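Local structure of SaTIE-TED (Staphylococcus aureus, 6FX6) at residues Ala4-Asp9 with Phe38-Glu43; Thr61-Asp66 with Pro209-Ser214; Ile148-Lys153 with Ala188-Pro193; Pro193-Ile198 with Trp232-Val237. The protein is of undetermined function but, as a thioester domain of an LPXTG-anchored surface protein, may attach covalently to a host target. All coordinates share one frame; numbering follows the deposited sequence. Where two conformers were deposited one is given.

Contacts 1 and 2 lie in one antiparallel sheet and touch, through A4 with G62 and through V40 and Q6 with Y212. Contacts 3 and 4 form a second cluster, share P193 and meet where I148 pairs with Q236. The clusters are well apart: the centres of contacts 2 and 4 are about 37 Å from each other. Contacts 2 and 4 are regular antiparallel strand pairs, partly buried. Contact 1 is a shorter pairing that gives way to water beside a turn. Contact 3 is a surface contact with one direct backbone bond. Along the chain, contact 3 nests inside the loop closed by contact 2, whereas contacts 2 and 4 interleave.

Contact 1. Residues Ala4-Asp9 with Phe38-Glu43; sequences AQQKLD and FYVNGE
L8 and F38 meet where strand 5-9 runs antiparallel to strand 38-40. In L8, CG stands anti to the backbone N (chi1 179°), which carries the fork of the side chain toward F38. From CB the chain reaches CG, which is 4.1 Å from F38 CD1. There it forks. L8 CD1 lies 3.7 Å from F38 CD1 and also touches V40 CG2. The same L8 CD1 is 3.8 Å from Y39 O. L8 CD2 reaches the ring of F38 at CD1 and CE1. One leucine therefore fills the angle between a phenylalanine and a valine. A45 and I56 extend this apolar patch. Further along, Q6 CB packs on V40 CG1 at 3.6 Å.

D9 and Y39 bond through their backbones in both directions. D9 N gives to Y39 O at 2.9 Å. Y39 N gives to D9 O at 3.0 Å, and this donor stands above the carbonyl plane.

Water takes over near the type I' turn V40-E43. One water joins K7 O, D9 OD2 and N41 N, the last at 2.7 Å. A second joins D9 OD2 to G42 N. The D9 carboxylate thus grips the turn indirectly, through two waters. The contact is apolar on the L8 side and hydrated on the D9 side.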
loop_
_atom_site.group_PDB
_atom_site.type_symbol
_atom_site.label_atom_id
_atom_site.label_comp_id
_atom_site.label_asym_id
_atom_site.label_seq_id
_atom_site.Cartn_x
_atom_site.Cartn_y
_atom_site.Cartn_z
ATOM N N ALA A 4 18.302 -1.381 -11.663
ATOM C CA ALA A 4 19.290 -0.972 -10.617
ATOM C C ALA A 4 19.529 0.543 -10.629
ATOM O O ALA A 4 19.265 1.226 -9.633
ATOM C CB ALA A 4 20.600 -1.727 -10.800
ATOM N N GLN A 5 20.020 1.054 -11.760
ATOM C CA GLN A 5 20.259 2.487 -11.955
ATOM C C GLN A 5 19.032 3.087 -12.649
ATOM O O GLN A 5 18.666 2.645 -13.739
ATOM C CB GLN A 5 21.510 2.735 -12.818
ATOM C CG GLN A 5 22.761 1.928 -12.456
ATOM C CD GLN A 5 23.461 2.385 -11.182
ATOM O OE1 GLN A 5 22.959 3.224 -10.433
ATOM N NE2 GLN A 5 24.638 1.822 -10.936
ATOM N N GLN A 6 18.395 4.072 -12.019
ATOM C CA GLN A 6 17.174 4.685 -12.561
ATOM C C GLN A 6 17.206 6.211 -12.465
ATOM O O GLN A 6 17.651 6.774 -11.461
ATOM C CB GLN A 6 15.934 4.162 -11.826
ATOM C CG GLN A 6 15.721 2.651 -11.886
ATOM C CD GLN A 6 15.452 2.115 -13.285
ATOM O OE1 GLN A 6 15.026 2.845 -14.179
ATOM N NE2 GLN A 6 15.696 0.826 -13.473
ATOM N N LYS A 7 16.712 6.862 -13.516
ATOM C CA LYS A 7 16.619 8.317 -13.578
ATOM C C LYS A 7 15.362 8.771 -12.835
ATOM O O LYS A 7 14.302 8.165 -12.989
ATOM C CB LYS A 7 16.560 8.768 -15.040
ATOM C CG LYS A 7 16.961 10.217 -15.276
ATOM C CD LYS A 7 17.095 10.532 -16.762
ATOM C CE LYS A 7 18.408 10.021 -17.343
ATOM N NZ LYS A 7 18.433 10.100 -18.829
ATOM N N LEU A 8 15.484 9.821 -12.027
ATOM C CA LEU A 8 14.325 10.414 -11.348
ATOM C C LEU A 8 13.623 11.376 -12.301
ATOM O O LEU A 8 14.218 12.370 -12.734
ATOM C CB LEU A 8 14.747 11.156 -10.076
ATOM C CG LEU A 8 13.657 11.848 -9.248
ATOM C CD1 LEU A 8 12.596 10.855 -8.811
ATOM C CD2 LEU A 8 14.268 12.539 -8.042
ATOM N N ASP A 9 12.372 11.060 -12.630
ATOM C CA ASP A 9 11.519 11.925 -13.439
ATOM C C ASP A 9 10.513 12.633 -12.539
ATOM O O ASP A 9 10.319 12.251 -11.385
ATOM C CB ASP A 9 10.777 11.114 -14.507
ATOM C CG ASP A 9 11.718 10.395 -15.468
ATOM O OD1 ASP A 9 12.799 10.935 -15.793
ATOM O OD2 ASP A 9 11.366 9.285 -15.914
ATOM N N PHE A 38 6.821 12.701 -8.223
ATOM C CA PHE A 38 7.965 11.899 -8.654
ATOM C C PHE A 38 7.554 10.618 -9.368
ATOM O O PHE A 38 6.608 9.939 -8.958
ATOM C CB PHE A 38 8.841 11.527 -7.453
ATOM C CG PHE A 38 9.422 12.713 -6.724
ATOM C CD1 PHE A 38 10.442 13.468 -7.298
ATOM C CD2 PHE A 38 8.966 13.058 -5.449
ATOM C CE1 PHE A 38 10.990 14.552 -6.618
ATOM C CE2 PHE A 38 9.506 14.143 -4.768
ATOM C CZ PHE A 38 10.519 14.893 -5.352
ATOM N N TYR A 39 8.288 10.294 -10.429
ATOM C CA TYR A 39 8.187 9.013 -11.120
ATOM C C TYR A 39 9.573 8.390 -11.203
ATOM O O TYR A 39 10.547 9.098 -11.422
ATOM C CB TYR A 39 7.638 9.197 -12.540
ATOM C CG TYR A 39 6.180 9.599 -12.596
ATOM C CD1 TYR A 39 5.789 10.909 -12.332
ATOM C CD2 TYR A 39 5.190 8.671 -12.933
ATOM C CE1 TYR A 39 4.458 11.284 -12.384
ATOM C CE2 TYR A 39 3.851 9.040 -12.998
ATOM C CZ TYR A 39 3.491 10.346 -12.718
ATOM O OH TYR A 39 2.171 10.721 -12.769
ATOM N N VAL A 40 9.655 7.072 -11.019
ATOM C CA VAL A 40 10.885 6.316 -11.253
ATOM C C VAL A 40 10.522 5.112 -12.102
ATOM O O VAL A 40 9.748 4.251 -11.665
ATOM C CB VAL A 40 11.554 5.840 -9.941
ATOM C CG1 VAL A 40 12.869 5.124 -10.237
ATOM C CG2 VAL A 40 11.783 7.015 -8.993
ATOM N N ASN A 41 11.066 5.079 -13.317
ATOM C CA ASN A 41 10.806 4.025 -14.307
ATOM C C ASN A 41 9.308 3.737 -14.510
ATOM O O ASN A 41 8.881 2.585 -14.548
ATOM C CB ASN A 41 11.584 2.748 -13.946
ATOM C CG ASN A 41 11.914 1.892 -15.161
ATOM O OD1 ASN A 41 11.737 0.680 -15.139
ATOM N ND2 ASN A 41 12.406 2.522 -16.223
ATOM N N GLY A 42 8.529 4.809 -14.633
ATOM C CA GLY A 42 7.081 4.723 -14.799
ATOM C C GLY A 42 6.260 4.676 -13.519
ATOM O O GLY A 42 5.061 4.926 -13.570
ATOM N N GLU A 43 6.882 4.374 -12.379
ATOM C CA GLU A 43 6.142 4.102 -11.139
ATOM C C GLU A 43 6.116 5.323 -10.226
ATOM O O GLU A 43 7.096 6.060 -10.135
ATOM C CB GLU A 43 6.739 2.893 -10.415
ATOM C CG GLU A 43 7.081 1.739 -11.359
ATOM C CD GLU A 43 7.008 0.368 -10.715
ATOM O OE1 GLU A 43 8.076 -0.266 -10.543
ATOM O OE2 GLU A 43 5.879 -0.081 -10.399
HETATM O O HOH W 1 12.508 7.027 -14.586
HETATM O O HOH W 2 9.403 7.628 -15.171
#

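Contact 2. Residues Thr61-Asp66 with Pro209-Ser214; sequences TGANLD and PLVYTS
T61-N64 and L210-T213 run antiparallel at 145°, their axes approaching to 4.4 Å, with T61 bonded to T213 and A63 to V211. The A63-V211 pair has two short, straight bonds: V211 N gives to A63 O at 2.7 Å and A63 N gives to V211 O at 2.9 Å. At the T61 end, T61 N to T213 O is 3.0 Å, while the return bond from T213 N to T61 O is longer. L65 N adds a bond to P209 O at 2.9 Å, so the pairing extends past the strand end.

G62 faces Y212 with no side chain of its own. The Y212 ring comes close to the G62 backbone at a slant, CE1 3.5 Å from G62 CA. The ring thus packs directly on the main chain.

On the face of A63 and V211, the valine CG1 sits between its own backbone N and carbonyl carbon (chi1 55°). That places CG1 3.3 Å from A63 O and close to N64 O. L65 and P209 cross at about a right angle, with L65 CD2 3.9 Å from P209 CB. L65 CD1 leans toward V211 CB.

Strand 210-213 is flanked by 59-64 and by 220-222, to which L210 and Y212 bond through V222 and V220. Strand 5-13 borders 59-64 on its other edge, with Q6 bonded to H60; A4, just ahead of that strand, bonds to G62. Helix 72-87 packs at the L65 end, where R75 meets L65 and T79 meets P209.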
loop_
_atom_site.group_PDB
_atom_site.type_symbol
_atom_site.label_atom_id
_atom_site.label_comp_id
_atom_site.label_asym_id
_atom_site.label_seq_id
_atom_site.Cartn_x
_atom_site.Cartn_y
_atom_site.Cartn_z
ATOM N N THR A 61 20.547 5.240 -7.450
ATOM C CA THR A 61 20.796 3.817 -7.252
ATOM C C THR A 61 19.698 3.255 -6.352
ATOM O O THR A 61 19.474 3.765 -5.249
ATOM C CB THR A 61 22.194 3.544 -6.653
ATOM O OG1 THR A 61 22.173 3.711 -5.230
ATOM C CG2 THR A 61 23.239 4.477 -7.265
ATOM N N GLY A 62 19.023 2.213 -6.836
ATOM C CA GLY A 62 17.956 1.549 -6.097
ATOM C C GLY A 62 18.489 0.520 -5.119
ATOM O O GLY A 62 19.247 -0.371 -5.502
ATOM N N ALA A 63 18.103 0.657 -3.854
ATOM C CA ALA A 63 18.387 -0.336 -2.816
ATOM C C ALA A 63 17.094 -0.607 -2.058
ATOM O O ALA A 63 16.172 0.193 -2.128
ATOM C CB ALA A 63 19.460 0.182 -1.874
ATOM N N ASN A 64 17.030 -1.718 -1.327
ATOM C CA ASN A 64 15.821 -2.076 -0.579
ATOM C C ASN A 64 15.525 -1.036 0.508
ATOM O O ASN A 64 16.441 -0.487 1.121
ATOM C CB ASN A 64 15.951 -3.473 0.041
ATOM C CG ASN A 64 14.621 -4.019 0.532
ATOM O OD1 ASN A 64 14.453 -4.302 1.714
ATOM N ND2 ASN A 64 13.665 -4.157 -0.378
ATOM N N LEU A 65 14.240 -0.776 0.739
ATOM C CA LEU A 65 13.791 0.240 1.706
ATOM C C LEU A 65 14.370 0.093 3.121
ATOM O O LEU A 65 14.557 1.092 3.817
ATOM C CB LEU A 65 12.257 0.254 1.784
ATOM C CG LEU A 65 11.598 1.346 2.636
ATOM C CD1 LEU A 65 11.908 2.733 2.086
ATOM C CD2 LEU A 65 10.097 1.119 2.711
ATOM N N ASP A 66 14.639 -1.140 3.547
ATOM C CA ASP A 66 15.215 -1.391 4.881
ATOM C C ASP A 66 16.609 -0.792 5.150
ATOM O O ASP A 66 17.001 -0.678 6.312
ATOM C CB ASP A 66 15.190 -2.895 5.233
ATOM C CG ASP A 66 16.005 -3.762 4.271
ATOM O OD1 ASP A 66 16.747 -3.223 3.418
ATOM O OD2 ASP A 66 15.886 -5.004 4.367
ATOM N N PRO A 209 9.747 -2.910 -1.786
ATOM C CA PRO A 209 9.897 -1.461 -1.803
ATOM C C PRO A 209 11.355 -1.032 -1.897
ATOM O O PRO A 209 12.201 -1.573 -1.188
ATOM C CB PRO A 209 9.259 -1.010 -0.482
ATOM C CG PRO A 209 9.294 -2.193 0.407
ATOM C CD PRO A 209 9.349 -3.418 -0.457
ATOM N N LEU A 210 11.625 -0.071 -2.776
ATOM C CA LEU A 210 12.970 0.407 -3.043
ATOM C C LEU A 210 13.144 1.835 -2.540
ATOM O O LEU A 210 12.184 2.607 -2.477
ATOM C CB LEU A 210 13.246 0.355 -4.549
ATOM C CG LEU A 210 13.105 -1.012 -5.234
ATOM C CD1 LEU A 210 13.454 -0.925 -6.715
ATOM C CD2 LEU A 210 13.980 -2.055 -4.552
ATOM N N VAL A 211 14.377 2.168 -2.165
ATOM C CA VAL A 211 14.774 3.544 -1.887
ATOM C C VAL A 211 15.808 3.900 -2.946
ATOM O O VAL A 211 16.653 3.071 -3.300
ATOM C CB VAL A 211 15.299 3.759 -0.437
ATOM C CG1 VAL A 211 16.449 2.823 -0.077
ATOM C CG2 VAL A 211 15.718 5.208 -0.220
ATOM N N TYR A 212 15.704 5.120 -3.466
ATOM C CA TYR A 212 16.577 5.621 -4.520
ATOM C C TYR A 212 17.360 6.813 -4.000
ATOM O O TYR A 212 16.779 7.745 -3.438
ATOM C CB TYR A 212 15.752 6.016 -5.743
ATOM C CG TYR A 212 15.312 4.827 -6.557
ATOM C CD1 TYR A 212 16.162 4.259 -7.502
ATOM C CD2 TYR A 212 14.050 4.262 -6.377
ATOM C CE1 TYR A 212 15.769 3.157 -8.248
ATOM C CE2 TYR A 212 13.644 3.161 -7.124
ATOM C CZ TYR A 212 14.509 2.612 -8.057
ATOM O OH TYR A 212 14.121 1.527 -8.799
ATOM N N THR A 213 18.676 6.776 -4.214
ATOM C CA THR A 213 19.610 7.731 -3.632
ATOM C C THR A 213 20.521 8.277 -4.724
ATOM O O THR A 213 21.049 7.513 -5.530
ATOM C CB THR A 213 20.457 7.045 -2.541
ATOM O OG1 THR A 213 19.590 6.540 -1.518
ATOM C CG2 THR A 213 21.463 8.008 -1.913
ATOM N N SER A 214 20.680 9.601 -4.749
ATOM C CA SER A 214 21.656 10.274 -5.601
ATOM C C SER A 214 22.421 11.296 -4.761
ATOM O O SER A 214 21.903 12.382 -4.480
ATOM C CB SER A 214 20.962 10.964 -6.777
ATOM O OG SER A 214 21.895 11.685 -7.564
#

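Contact 3. Residues Ile148-Lys153 with Ala188-Pro193; sequences IKVGEK and ADKNAP
V150 makes the close-packed part of this contact, against the chain leaving strand 183-188. Both its methyl groups rest against the backbone of D189 and K190. CG1, anti to the V150 backbone N (chi1 163°), lies 3.8 Å from K190 N and also touches K190 CG. The other methyl, CG2, is 3.9 Å from D189 O. Next to it, G151 N donates to A188 O at 3.1 Å, in a nearly straight bond (167°). V150 CA also sits 3.4 Å from A188 O, in a CA-H...O contact. The same carbonyl thus bonds to G151 and makes a weaker contact with V150.

The other side is looser and wetter. A water accepts from A188 N at 2.9 Å. The water oxygen also lies 2.7 Å from K149 O. E152 O is in range too, and the water probably shares its protons among the acceptors around it. It probably takes the place of direct backbone pairing here. The side chains of K149 and E152 set out away from the other segment, and the extended K190 chain carries its amine outward.

The D189-A192 segment is a type I turn. D189 OD1 accepts from N191 N at 3.0 Å, which makes an Asx turn inside it. K239 bonds to the carbonyls of K190 and A192.

Strand 145-149 belongs to one sheet and strand 183-188 to another. One direct bond, a valine and a water join the two near the surface.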
loop_
_atom_site.group_PDB
_atom_site.type_symbol
_atom_site.label_atom_id
_atom_site.label_comp_id
_atom_site.label_asym_id
_atom_site.label_seq_id
_atom_site.Cartn_x
_atom_site.Cartn_y
_atom_site.Cartn_z
ATOM N N ILE A 148 -13.388 -30.802 4.404
ATOM C CA ILE A 148 -14.279 -30.744 3.246
ATOM C C ILE A 148 -14.115 -32.029 2.428
ATOM O O ILE A 148 -12.991 -32.462 2.167
ATOM C CB ILE A 148 -14.016 -29.474 2.389
ATOM C CG1 ILE A 148 -15.119 -29.283 1.340
ATOM C CG2 ILE A 148 -12.636 -29.506 1.728
ATOM C CD1 ILE A 148 -15.025 -27.982 0.581
ATOM N N LYS A 149 -15.235 -32.644 2.054
ATOM C CA LYS A 149 -15.209 -33.855 1.228
ATOM C C LYS A 149 -15.068 -33.493 -0.241
ATOM O O LYS A 149 -15.625 -32.488 -0.690
ATOM C CB LYS A 149 -16.472 -34.691 1.439
ATOM C CG LYS A 149 -16.649 -35.145 2.879
ATOM C CD LYS A 149 -17.438 -36.437 2.990
ATOM C CE LYS A 149 -17.408 -36.958 4.419
ATOM N NZ LYS A 149 -18.064 -38.287 4.543
ATOM N N VAL A 150 -14.316 -34.311 -0.977
ATOM C CA VAL A 150 -14.165 -34.146 -2.426
ATOM C C VAL A 150 -15.536 -34.202 -3.099
ATOM O O VAL A 150 -16.343 -35.084 -2.798
ATOM C CB VAL A 150 -13.218 -35.222 -3.029
ATOM C CG1 VAL A 150 -13.373 -35.343 -4.544
ATOM C CG2 VAL A 150 -11.771 -34.910 -2.666
ATOM N N GLY A 151 -15.788 -33.245 -3.991
ATOM C CA GLY A 151 -17.057 -33.151 -4.706
ATOM C C GLY A 151 -18.026 -32.166 -4.078
ATOM O O GLY A 151 -18.637 -31.371 -4.790
ATOM N N GLU A 152 -18.158 -32.207 -2.750
ATOM C CA GLU A 152 -19.194 -31.450 -2.039
ATOM C C GLU A 152 -18.831 -29.974 -1.888
ATOM O O GLU A 152 -17.820 -29.629 -1.279
ATOM C CB GLU A 152 -19.461 -32.067 -0.664
ATOM C CG GLU A 152 -19.968 -33.504 -0.723
ATOM C CD GLU A 152 -20.375 -34.063 0.637
ATOM O OE1 GLU A 152 -19.879 -33.573 1.680
ATOM O OE2 GLU A 152 -21.194 -35.005 0.663
ATOM N N LYS A 153 -19.669 -29.108 -2.448
ATOM C CA LYS A 153 -19.464 -27.670 -2.361
ATOM C C LYS A 153 -19.633 -27.214 -0.906
ATOM O O LYS A 153 -20.592 -27.599 -0.235
ATOM C CB LYS A 153 -20.432 -26.928 -3.298
ATOM C CG LYS A 153 -20.172 -25.427 -3.390
ATOM C CD LYS A 153 -20.222 -24.883 -4.817
ATOM C CE LYS A 153 -21.597 -24.376 -5.214
ATOM N NZ LYS A 153 -21.575 -23.692 -6.541
ATOM N N ALA A 188 -13.501 -28.643 -3.835
ATOM C CA ALA A 188 -12.200 -29.273 -4.037
ATOM C C ALA A 188 -12.389 -30.654 -4.636
ATOM O O ALA A 188 -13.307 -31.376 -4.246
ATOM C CB ALA A 188 -11.455 -29.377 -2.720
ATOM N N ASP A 189 -11.511 -31.018 -5.571
ATOM C CA ASP A 189 -11.570 -32.322 -6.253
ATOM C C ASP A 189 -10.365 -33.192 -5.854
ATOM O O ASP A 189 -9.563 -32.787 -5.013
ATOM C CB ASP A 189 -11.721 -32.142 -7.782
ATOM C CG ASP A 189 -10.603 -31.323 -8.408
ATOM O OD1 ASP A 189 -9.424 -31.713 -8.283
ATOM O OD2 ASP A 189 -10.909 -30.292 -9.048
ATOM N N LYS A 190 -10.250 -34.385 -6.441
ATOM C CA LYS A 190 -9.180 -35.339 -6.102
ATOM C C LYS A 190 -7.758 -34.850 -6.381
ATOM O O LYS A 190 -6.817 -35.353 -5.763
ATOM C CB LYS A 190 -9.395 -36.679 -6.813
ATOM C CG LYS A 190 -10.597 -37.459 -6.312
ATOM C CD LYS A 190 -10.703 -38.803 -7.004
ATOM C CE LYS A 190 -12.049 -39.455 -6.747
ATOM N NZ LYS A 190 -12.168 -40.723 -7.516
ATOM N N ASN A 191 -7.596 -33.898 -7.304
ATOM C CA ASN A 191 -6.285 -33.287 -7.562
ATOM C C ASN A 191 -5.839 -32.327 -6.468
ATOM O O ASN A 191 -4.664 -31.974 -6.417
ATOM C CB ASN A 191 -6.268 -32.544 -8.903
ATOM C CG ASN A 191 -6.340 -33.473 -10.097
ATOM O OD1 ASN A 191 -6.298 -34.700 -9.967
ATOM N ND2 ASN A 191 -6.438 -32.883 -11.279
ATOM N N ALA A 192 -6.767 -31.877 -5.624
ATOM C CA ALA A 192 -6.427 -31.021 -4.494
ATOM C C ALA A 192 -5.481 -31.744 -3.547
ATOM O O ALA A 192 -5.679 -32.929 -3.268
ATOM C CB ALA A 192 -7.676 -30.600 -3.740
ATOM N N PRO A 193 -4.451 -31.039 -3.044
ATOM C CA PRO A 193 -3.604 -31.659 -2.029
ATOM C C PRO A 193 -4.392 -31.860 -0.727
ATOM O O PRO A 193 -5.469 -31.273 -0.560
ATOM C CB PRO A 193 -2.468 -30.652 -1.861
ATOM C CG PRO A 193 -3.081 -29.342 -2.202
ATOM C CD PRO A 193 -4.117 -29.617 -3.248
HETATM O O HOH W 3 -15.353 -30.181 -2.141
#

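Contact 4. Residues Pro193-Ile198 with Trp232-Val237; sequences PDNATI and WLTLQV
T197 and T234 face each other across a non-hydrogen-bonded pair, and their CA atoms come within 4.1 Å. Their side chains cross at a slant. Each hydroxyl is anti to its own carbonyl carbon (chi1 -63° for T197 and -62° for T234), and this brings the two OG1 atoms to 2.9 Å. They share a hydrogen bond in which either could donate. T234 CG2 leans on N195 CB.

On the same face, N195 and Q236 lie side by side and point the same way. N195 ND2 rests 3.8 Å from Q236 CG, and the two amide planes are turned 71° apart. At the far end, T197 CG2 approaches W232 CE3 obliquely.

The opposite face is apolar. I198 and L235 meet at an angle through their CD1 atoms, 3.8 Å apart. A196 CB touches V237 CG2, which also presses on P193 O at 3.2 Å. V175 and V186 of the neighbouring three-stranded sheet pack against I198 and L235.

Backbone bonds bind the two strands in regular register. A196 and L235 exchange a pair, with L235 N to A196 O at 2.7 Å. I198 and L233 exchange another. V237 N gives to D194 O at 2.8 Å.

Strand 231-238 also pairs in parallel with 145-149 on its other edge, so it is an inner strand of a four-stranded mixed sheet. With the three-stranded sheet facing its apolar side, this is consistent with a two-layer beta sandwich.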
loop_
_atom_site.group_PDB
_atom_site.type_symbol
_atom_site.label_atom_id
_atom_site.label_comp_id
_atom_site.label_asym_id
_atom_site.label_seq_id
_atom_site.Cartn_x
_atom_site.Cartn_y
_atom_site.Cartn_z
ATOM N N PRO A 193 -4.451 -31.039 -3.044
ATOM C CA PRO A 193 -3.604 -31.659 -2.029
ATOM C C PRO A 193 -4.392 -31.860 -0.727
ATOM O O PRO A 193 -5.469 -31.273 -0.560
ATOM C CB PRO A 193 -2.468 -30.652 -1.861
ATOM C CG PRO A 193 -3.081 -29.342 -2.202
ATOM C CD PRO A 193 -4.117 -29.617 -3.248
ATOM N N ASP A 194 -3.878 -32.696 0.169
ATOM C CA ASP A 194 -4.621 -33.069 1.376
ATOM C C ASP A 194 -4.889 -31.853 2.270
ATOM O O ASP A 194 -5.981 -31.716 2.826
ATOM C CB ASP A 194 -3.896 -34.178 2.149
ATOM C CG ASP A 194 -3.889 -35.513 1.402
ATOM O OD1 ASP A 194 -4.892 -35.843 0.731
ATOM O OD2 ASP A 194 -2.878 -36.244 1.499
ATOM N N ASN A 195 -3.904 -30.965 2.368
ATOM C CA ASN A 195 -4.066 -29.691 3.048
ATOM C C ASN A 195 -3.932 -28.578 2.016
ATOM O O ASN A 195 -2.827 -28.261 1.579
ATOM C CB ASN A 195 -3.039 -29.572 4.172
ATOM C CG ASN A 195 -3.222 -30.648 5.226
ATOM O OD1 ASN A 195 -2.544 -31.679 5.205
ATOM N ND2 ASN A 195 -4.177 -30.441 6.118
ATOM N N ALA A 196 -5.072 -28.012 1.615
ATOM C CA ALA A 196 -5.137 -27.010 0.552
ATOM C C ALA A 196 -5.488 -25.637 1.117
ATOM O O ALA A 196 -6.581 -25.445 1.657
ATOM C CB ALA A 196 -6.162 -27.427 -0.485
ATOM N N THR A 197 -4.567 -24.685 0.971
ATOM C CA THR A 197 -4.716 -23.354 1.550
ATOM C C THR A 197 -5.213 -22.345 0.512
ATOM O O THR A 197 -4.609 -22.186 -0.549
ATOM C CB THR A 197 -3.393 -22.889 2.176
ATOM O OG1 THR A 197 -3.052 -23.781 3.242
ATOM C CG2 THR A 197 -3.501 -21.476 2.730
ATOM N N ILE A 198 -6.322 -21.681 0.846
ATOM C CA ILE A 198 -6.902 -20.604 0.054
ATOM C C ILE A 198 -6.476 -19.263 0.662
ATOM O O ILE A 198 -6.615 -19.063 1.867
ATOM C CB ILE A 198 -8.444 -20.713 0.034
ATOM C CG1 ILE A 198 -8.860 -22.017 -0.664
ATOM C CG2 ILE A 198 -9.060 -19.505 -0.659
ATOM C CD1 ILE A 198 -10.340 -22.326 -0.610
ATOM N N TRP A 232 -6.541 -16.245 5.246
ATOM C CA TRP A 232 -6.378 -17.578 4.680
ATOM C C TRP A 232 -7.052 -18.670 5.493
ATOM O O TRP A 232 -7.244 -18.561 6.712
ATOM C CB TRP A 232 -4.897 -17.915 4.430
ATOM C CG TRP A 232 -4.006 -17.940 5.640
ATOM C CD1 TRP A 232 -3.200 -16.929 6.076
ATOM C CD2 TRP A 232 -3.791 -19.038 6.540
ATOM N NE1 TRP A 232 -2.513 -17.316 7.197
ATOM C CE2 TRP A 232 -2.855 -18.604 7.508
ATOM C CE3 TRP A 232 -4.305 -20.337 6.631
ATOM C CZ2 TRP A 232 -2.417 -19.429 8.557
ATOM C CZ3 TRP A 232 -3.869 -21.164 7.681
ATOM C CH2 TRP A 232 -2.929 -20.703 8.624
ATOM N N LEU A 233 -7.381 -19.736 4.776
ATOM C CA LEU A 233 -8.133 -20.862 5.295
ATOM C C LEU A 233 -7.565 -22.120 4.668
ATOM O O LEU A 233 -7.408 -22.184 3.438
ATOM C CB LEU A 233 -9.598 -20.679 4.909
ATOM C CG LEU A 233 -10.634 -21.772 5.186
ATOM C CD1 LEU A 233 -11.996 -21.147 5.446
ATOM C CD2 LEU A 233 -10.733 -22.757 4.038
ATOM N N THR A 234 -7.262 -23.119 5.499
ATOM C CA THR A 234 -6.726 -24.388 5.018
ATOM C C THR A 234 -7.822 -25.440 5.021
ATOM O O THR A 234 -8.425 -25.706 6.057
ATOM C CB THR A 234 -5.524 -24.845 5.867
ATOM O OG1 THR A 234 -4.481 -23.871 5.757
ATOM C CG2 THR A 234 -4.981 -26.201 5.388
ATOM N N LEU A 235 -8.082 -26.028 3.855
ATOM C CA LEU A 235 -9.039 -27.125 3.737
ATOM C C LEU A 235 -8.339 -28.456 3.958
ATOM O O LEU A 235 -7.283 -28.692 3.384
ATOM C CB LEU A 235 -9.663 -27.141 2.352
ATOM C CG LEU A 235 -10.359 -25.868 1.868
ATOM C CD1 LEU A 235 -10.681 -25.984 0.384
ATOM C CD2 LEU A 235 -11.618 -25.591 2.670
ATOM N N GLN A 236 -8.927 -29.313 4.790
ATOM C CA GLN A 236 -8.466 -30.686 4.955
ATOM C C GLN A 236 -9.325 -31.535 4.018
ATOM O O GLN A 236 -10.486 -31.823 4.318
ATOM C CB GLN A 236 -8.608 -31.140 6.408
ATOM C CG GLN A 236 -7.767 -30.344 7.399
ATOM C CD GLN A 236 -8.025 -30.719 8.856
ATOM O OE1 GLN A 236 -9.124 -31.146 9.226
ATOM N NE2 GLN A 236 -7.008 -30.545 9.698
ATOM N N VAL A 237 -8.754 -31.914 2.875
ATOM C CA VAL A 237 -9.526 -32.516 1.788
ATOM C C VAL A 237 -9.674 -34.012 2.061
ATOM O O VAL A 237 -8.680 -34.733 2.097
ATOM C CB VAL A 237 -8.873 -32.272 0.407
ATOM C CG1 VAL A 237 -9.795 -32.737 -0.714
ATOM C CG2 VAL A 237 -8.539 -30.791 0.232
#